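Side-chain contacts in Gp26 (Listeria phage P40, PDB 4JZ5), which probably cleaves the glycan strands of Listeria peptidoglycan as the catalytic domain of a phage endolysin of glycosyl hydrolase family 25: residues G148-D153 with L191-S196; S154-H159 with P185-D190. All coordinates share one frame; numbering follows the deposited sequence.

Contact 1: G148-D153 with L191-S196; sequences GLYAGD and LWQYTS
Tyr150 on strand 147-152 and Gln193 on strand 191-195 reach toward each other across strand 169-172, which pairs with both in the curled sheet of this family 25 domain. Their backbones stay well apart, Tyr150 and Leu191 having the nearest CA atoms at 9.1 Å, and the two long polar side chains span the distance between them. Along the second strand, Leu191 packs on Trp170 of the intervening strand, and Trp192 gives its indole NE1 to the carbonyl of Arg173. Gln193 then makes the contact: CG lies anti to its backbone N (chi1 -165°) and the chain runs on extended, carrying the amide to the phenol. Tyr150 OH donates to Gln193 OE1 over 2.7 Å, approaching at a C=O...donor angle of 127° and tilted 29° from the carbonyl plane. Tyr174 OH also hydrogen-bonds to Gln193 OE1, while Gln193 NE2 is bonded to Asp27 OD1. Tyrosine suits its place as a rigid ring with a donor at its far end, glutamine because one buried amide both accepts and donates; these bonds fix the flip of the amide. With Asp117 and Glu119 touching Tyr150, the setting is consistent with the acidic catalytic cleft of family 25 lysozyme-like enzymes.

Contact 2: S154-H159 with P185-D190; sequences SFWKTH and PSIPYD
Trp156 and Lys157, neighbours on the short helix 153-158 that follows strand 147-152, meet Ile187 and Ser186 in the long loop leading from strand 169-172 to strand 191-195. Family 25 enzymes fold as a modified beta/alpha barrel, and here the connection between those two strands is a loop without a helix, which packs on the helix of the preceding connection. The tight part of the contact is apolar. Ile187 places the terminal methyl CD1 over one face of the indole, 3.6 Å from the centroid of the five-membered ring and 21° off its normal, a CH-pi contact in which Trp156 CD1 is the nearest atom. With chi1 at 60°, CG1 of Ile187 projects from the loop toward the helix, and CD1, anti along chi2, is its outermost atom. A flat, buried indole offers a broad surface to one methyl, while its NE1 is hydrogen-bonded to Asp162 OD1. The second branch of the isoleucine, CG2, lies beside the backbone N and packs against Lys157 CG at 3.6 Å, using the aliphatic base of a residue whose charged end belongs at the surface.

Toward solvent the contact thins to a polar bridge between exposed residues. The lysine chain bends at chi3 (-67°), which swings its ammonium group toward the serine, and Lys157 NZ donates to Ser186 OG over 2.8 Å.

The centres of contacts 1 and 2 lie about 9 Å apart, on the same side of the chain's centre and within one family 25 domain. Along the chain, strand 147-152 runs straight into helix 153-158, and the loop 185-190 into strand 191-195; contact 2 is therefore nested inside the loop closed by contact 1. Contact 1 is buried and joins strands of the sheet, whereas contact 2 lies farther out. In the conformer modelled here, Asp153 OD2 lies 2.6 Å from Ser186 N, a probable hydrogen bond, and it pairs with Arg173; Leu149 O packs on Trp156 CZ3 at 3.4 Å. The end of strand 147-152, its following helix and the start of loop 185-190 are thus joined at one end of the barrel.

Contact 1: G148-D153 with L191-S196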
loop_
_atom_site.group_PDB
_atom_site.type_symbol
_atom_site.label_atom_id
_atom_site.label_comp_id
_atom_site.label_asym_id
_atom_site.label_seq_id
_atom_site.Cartn_x
_atom_site.Cartn_y
_atom_site.Cartn_z
ATOM N N GLY A 148 -7.992 -0.675 1.251
ATOM C CA GLY A 148 -7.859 -1.733 0.277
ATOM C C GLY A 148 -6.992 -2.882 0.764
ATOM O O GLY A 148 -6.564 -2.914 1.918
ATOM N N LEU A 149 -6.751 -3.829 -0.145
ATOM C CA LEU A 149 -6.094 -5.086 0.164
ATOM C C LEU A 149 -5.049 -5.355 -0.903
ATOM O O LEU A 149 -5.329 -5.230 -2.089
ATOM C CB LEU A 149 -7.119 -6.212 0.190
ATOM C CG LEU A 149 -6.596 -7.612 0.486
ATOM C CD1 LEU A 149 -5.965 -7.719 1.857
ATOM C CD2 LEU A 149 -7.738 -8.611 0.343
ATOM N N TYR A 150 -3.851 -5.737 -0.448
ATOM C CA TYR A 150 -2.725 -6.063 -1.318
ATOM C C TYR A 150 -2.235 -7.475 -1.060
ATOM O O TYR A 150 -2.041 -7.874 0.084
ATOM C CB TYR A 150 -1.560 -5.091 -1.077
ATOM C CG TYR A 150 -0.232 -5.532 -1.658
ATOM C CD1 TYR A 150 0.610 -6.397 -0.953
ATOM C CD2 TYR A 150 0.185 -5.075 -2.902
ATOM C CE1 TYR A 150 1.815 -6.796 -1.468
ATOM C CE2 TYR A 150 1.394 -5.477 -3.432
ATOM C CZ TYR A 150 2.213 -6.333 -2.705
ATOM O OH TYR A 150 3.429 -6.756 -3.182
ATOM N N ALA A 151 -1.959 -8.188 -2.155
ATOM C CA ALA A 151 -1.183 -9.422 -2.121
ATOM C C ALA A 151 -0.732 -9.731 -3.545
ATOM O O ALA A 151 -1.215 -9.140 -4.526
ATOM C CB ALA A 151 -1.996 -10.576 -1.557
ATOM N N GLY A 152 0.223 -10.642 -3.683
ATOM C CA GLY A 152 0.547 -11.183 -4.984
ATOM C C GLY A 152 -0.595 -12.023 -5.542
ATOM O O GLY A 152 -1.394 -12.594 -4.797
ATOM N N ASP A 153 -0.639 -12.062 -6.867
ATOM C CA ASP A 153 -1.594 -12.823 -7.661
ATOM C C ASP A 153 -1.887 -14.218 -7.085
ATOM O O ASP A 153 -3.016 -14.524 -6.714
ATOM C CB ASP A 153 -1.014 -12.917 -9.078
ATOM C CG ASP A 153 -1.985 -13.478 -10.097
ATOM O OD1 ASP A 153 -3.126 -13.849 -9.754
ATOM O OD2 ASP A 153 -1.584 -13.551 -11.277
ATOM N N LEU A 191 -5.208 -1.694 -8.834
ATOM C CA LEU A 191 -3.830 -1.206 -8.885
ATOM C C LEU A 191 -2.923 -2.426 -9.068
ATOM O O LEU A 191 -3.060 -3.398 -8.339
ATOM C CB LEU A 191 -3.507 -0.486 -7.580
ATOM C CG LEU A 191 -2.142 0.197 -7.457
ATOM C CD1 LEU A 191 -1.959 1.307 -8.482
ATOM C CD2 LEU A 191 -1.956 0.752 -6.044
ATOM N N TRP A 192 -2.027 -2.384 -10.058
ATOM C CA TRP A 192 -1.146 -3.505 -10.401
ATOM C C TRP A 192 0.283 -3.135 -10.048
ATOM O O TRP A 192 0.829 -2.178 -10.594
ATOM C CB TRP A 192 -1.270 -3.794 -11.891
ATOM C CG TRP A 192 -0.258 -4.714 -12.519
ATOM C CD1 TRP A 192 0.446 -5.732 -11.952
ATOM C CD2 TRP A 192 0.121 -4.674 -13.886
ATOM N NE1 TRP A 192 1.267 -6.325 -12.901
ATOM C CE2 TRP A 192 1.075 -5.691 -14.100
ATOM C CE3 TRP A 192 -0.245 -3.861 -14.954
ATOM C CZ2 TRP A 192 1.671 -5.907 -15.345
ATOM C CZ3 TRP A 192 0.340 -4.079 -16.187
ATOM C CH2 TRP A 192 1.283 -5.096 -16.371
ATOM N N GLN A 193 0.857 -3.873 -9.109
ATOM C CA GLN A 193 2.283 -3.742 -8.796
ATOM C C GLN A 193 3.053 -4.630 -9.759
ATOM O O GLN A 193 3.006 -5.852 -9.656
ATOM C CB GLN A 193 2.558 -4.118 -7.359
ATOM C CG GLN A 193 3.915 -3.667 -6.871
ATOM C CD GLN A 193 4.163 -4.190 -5.489
ATOM O OE1 GLN A 193 4.291 -5.396 -5.290
ATOM N NE2 GLN A 193 4.157 -3.306 -4.506
ATOM N N TYR A 194 3.711 -3.999 -10.730
ATOM C CA TYR A 194 4.239 -4.729 -11.871
ATOM C C TYR A 194 5.732 -5.032 -11.801
ATOM O O TYR A 194 6.242 -5.825 -12.589
ATOM C CB TYR A 194 3.892 -4.021 -13.179
ATOM C CG TYR A 194 4.433 -2.619 -13.354
ATOM C CD1 TYR A 194 5.742 -2.407 -13.750
ATOM C CD2 TYR A 194 3.616 -1.509 -13.171
ATOM C CE1 TYR A 194 6.223 -1.143 -13.936
ATOM C CE2 TYR A 194 4.096 -0.234 -13.369
ATOM C CZ TYR A 194 5.396 -0.053 -13.763
ATOM O OH TYR A 194 5.853 1.230 -13.961
ATOM N N THR A 195 6.439 -4.418 -10.861
ATOM C CA THR A 195 7.846 -4.716 -10.654
ATOM C C THR A 195 8.263 -4.299 -9.256
ATOM O O THR A 195 7.651 -3.395 -8.667
ATOM C CB THR A 195 8.737 -3.991 -11.707
ATOM O OG1 THR A 195 10.090 -4.441 -11.619
ATOM C CG2 THR A 195 8.709 -2.485 -11.534
ATOM N N SER A 196 9.301 -4.960 -8.749
ATOM C CA SER A 196 9.972 -4.555 -7.522
ATOM C C SER A 196 11.324 -3.915 -7.833
ATOM O O SER A 196 12.058 -3.549 -6.907
ATOM C CB SER A 196 10.179 -5.755 -6.601
ATOM O OG SER A 196 11.148 -6.669 -7.114
#

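Contact 2: S154-H159 with P185-D190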
loop_
_atom_site.group_PDB
_atom_site.type_symbol
_atom_site.label_atom_id
_atom_site.label_comp_id
_atom_site.label_asym_id
_atom_site.label_seq_id
_atom_site.Cartn_x
_atom_site.Cartn_y
_atom_site.Cartn_z
ATOM N N SER A 154 -0.858 -15.052 -7.014
ATOM C CA SER A 154 -0.982 -16.436 -6.577
ATOM C C SER A 154 -1.462 -16.544 -5.128
ATOM O O SER A 154 -2.351 -17.337 -4.826
ATOM C CB SER A 154 0.349 -17.156 -6.727
ATOM O OG SER A 154 0.245 -18.491 -6.268
ATOM N N PHE A 155 -0.857 -15.773 -4.235
ATOM C CA PHE A 155 -1.261 -15.792 -2.838
ATOM C C PHE A 155 -2.737 -15.412 -2.715
ATOM O O PHE A 155 -3.499 -16.032 -1.961
ATOM C CB PHE A 155 -0.405 -14.825 -2.027
ATOM C CG PHE A 155 -0.684 -14.873 -0.559
ATOM C CD1 PHE A 155 -1.760 -14.191 -0.027
ATOM C CD2 PHE A 155 0.111 -15.629 0.283
ATOM C CE1 PHE A 155 -2.028 -14.254 1.325
ATOM C CE2 PHE A 155 -0.155 -15.694 1.649
ATOM C CZ PHE A 155 -1.226 -14.996 2.163
ATOM N N TRP A 156 -3.143 -14.386 -3.450
ATOM C CA TRP A 156 -4.516 -13.895 -3.410
ATOM C C TRP A 156 -5.486 -15.016 -3.774
ATOM O O TRP A 156 -6.470 -15.263 -3.070
ATOM C CB TRP A 156 -4.640 -12.724 -4.390
ATOM C CG TRP A 156 -5.940 -11.976 -4.389
ATOM C CD1 TRP A 156 -7.164 -12.457 -4.746
ATOM C CD2 TRP A 156 -6.130 -10.600 -4.059
ATOM N NE1 TRP A 156 -8.116 -11.469 -4.627
ATOM C CE2 TRP A 156 -7.500 -10.315 -4.219
ATOM C CE3 TRP A 156 -5.274 -9.578 -3.640
ATOM C CZ2 TRP A 156 -8.034 -9.052 -3.954
ATOM C CZ3 TRP A 156 -5.810 -8.326 -3.391
ATOM C CH2 TRP A 156 -7.172 -8.076 -3.547
ATOM N N LYS A 157 -5.206 -15.707 -4.866
ATOM C CA LYS A 157 -6.069 -16.787 -5.312
ATOM C C LYS A 157 -6.124 -17.919 -4.296
ATOM O O LYS A 157 -7.202 -18.439 -3.984
ATOM C CB LYS A 157 -5.571 -17.335 -6.650
ATOM C CG LYS A 157 -5.783 -16.383 -7.818
ATOM C CD LYS A 157 -5.457 -17.012 -9.157
ATOM C CE LYS A 157 -3.983 -17.325 -9.299
ATOM N NZ LYS A 157 -3.649 -17.760 -10.689
ATOM N N THR A 158 -4.963 -18.326 -3.794
ATOM C CA THR A 158 -4.896 -19.515 -2.951
ATOM C C THR A 158 -5.309 -19.286 -1.503
ATOM O O THR A 158 -5.384 -20.245 -0.737
ATOM C CB THR A 158 -3.494 -20.155 -2.981
ATOM O OG1 THR A 158 -2.535 -19.243 -2.430
ATOM C CG2 THR A 158 -3.111 -20.560 -4.404
ATOM N N HIS A 159 -5.605 -18.041 -1.135
ATOM C CA HIS A 159 -6.152 -17.740 0.184
ATOM C C HIS A 159 -7.546 -17.147 0.132
ATOM O O HIS A 159 -8.051 -16.656 1.144
ATOM C CB HIS A 159 -5.199 -16.857 0.977
ATOM C CG HIS A 159 -3.910 -17.537 1.294
ATOM N ND1 HIS A 159 -2.906 -17.692 0.365
ATOM C CD2 HIS A 159 -3.495 -18.189 2.409
ATOM C CE1 HIS A 159 -1.914 -18.381 0.904
ATOM N NE2 HIS A 159 -2.242 -18.682 2.149
ATOM N N PRO A 185 -1.477 -9.527 -13.769
ATOM C CA PRO A 185 -2.090 -10.469 -12.836
ATOM C C PRO A 185 -3.072 -11.392 -13.543
ATOM O O PRO A 185 -3.686 -11.021 -14.537
ATOM C CB PRO A 185 -2.803 -9.553 -11.837
ATOM C CG PRO A 185 -2.040 -8.289 -11.898
ATOM C CD PRO A 185 -1.656 -8.137 -13.336
ATOM N N SER A 186 -3.229 -12.590 -13.006
ATOM C CA SER A 186 -4.172 -13.547 -13.556
ATOM C C SER A 186 -5.598 -13.296 -13.075
ATOM O O SER A 186 -6.515 -14.006 -13.475
ATOM C CB SER A 186 -3.749 -14.956 -13.170
ATOM O OG SER A 186 -3.969 -15.187 -11.792
ATOM N N ILE A 187 -5.763 -12.306 -12.201
ATOM C CA ILE A 187 -7.054 -11.932 -11.647
ATOM C C ILE A 187 -7.278 -10.450 -11.887
ATOM O O ILE A 187 -6.335 -9.717 -12.141
ATOM C CB ILE A 187 -7.135 -12.230 -10.122
ATOM C CG1 ILE A 187 -6.068 -11.446 -9.351
ATOM C CG2 ILE A 187 -7.006 -13.725 -9.868
ATOM C CD1 ILE A 187 -6.096 -11.689 -7.854
ATOM N N PRO A 188 -8.525 -9.995 -11.809
ATOM C CA PRO A 188 -8.763 -8.559 -11.982
ATOM C C PRO A 188 -8.068 -7.737 -10.911
ATOM O O PRO A 188 -7.934 -8.172 -9.757
ATOM C CB PRO A 188 -10.276 -8.430 -11.830
ATOM C CG PRO A 188 -10.801 -9.779 -12.174
ATOM C CD PRO A 188 -9.777 -10.758 -11.716
ATOM N N TYR A 189 -7.628 -6.549 -11.292
ATOM C CA TYR A 189 -6.970 -5.656 -10.356
ATOM C C TYR A 189 -7.477 -4.239 -10.538
ATOM O O TYR A 189 -7.971 -3.868 -11.603
ATOM C CB TYR A 189 -5.450 -5.676 -10.562
ATOM C CG TYR A 189 -5.000 -5.061 -11.881
ATOM C CD1 TYR A 189 -4.826 -3.694 -12.013
ATOM C CD2 TYR A 189 -4.754 -5.855 -12.991
ATOM C CE1 TYR A 189 -4.435 -3.127 -13.203
ATOM C CE2 TYR A 189 -4.363 -5.294 -14.196
ATOM C CZ TYR A 189 -4.190 -3.935 -14.290
ATOM O OH TYR A 189 -3.803 -3.369 -15.485
ATOM N N ASP A 190 -7.336 -3.442 -9.483
ATOM C CA ASP A 190 -7.504 -1.998 -9.570
ATOM C C ASP A 190 -6.136 -1.306 -9.695
ATOM O O ASP A 190 -5.948 -0.434 -10.552
ATOM C CB ASP A 190 -8.256 -1.467 -8.352
ATOM C CG ASP A 190 -9.665 -2.005 -8.246
ATOM O OD1 ASP A 190 -10.323 -2.130 -9.295
ATOM O OD2 ASP A 190 -10.084 -2.328 -7.116
#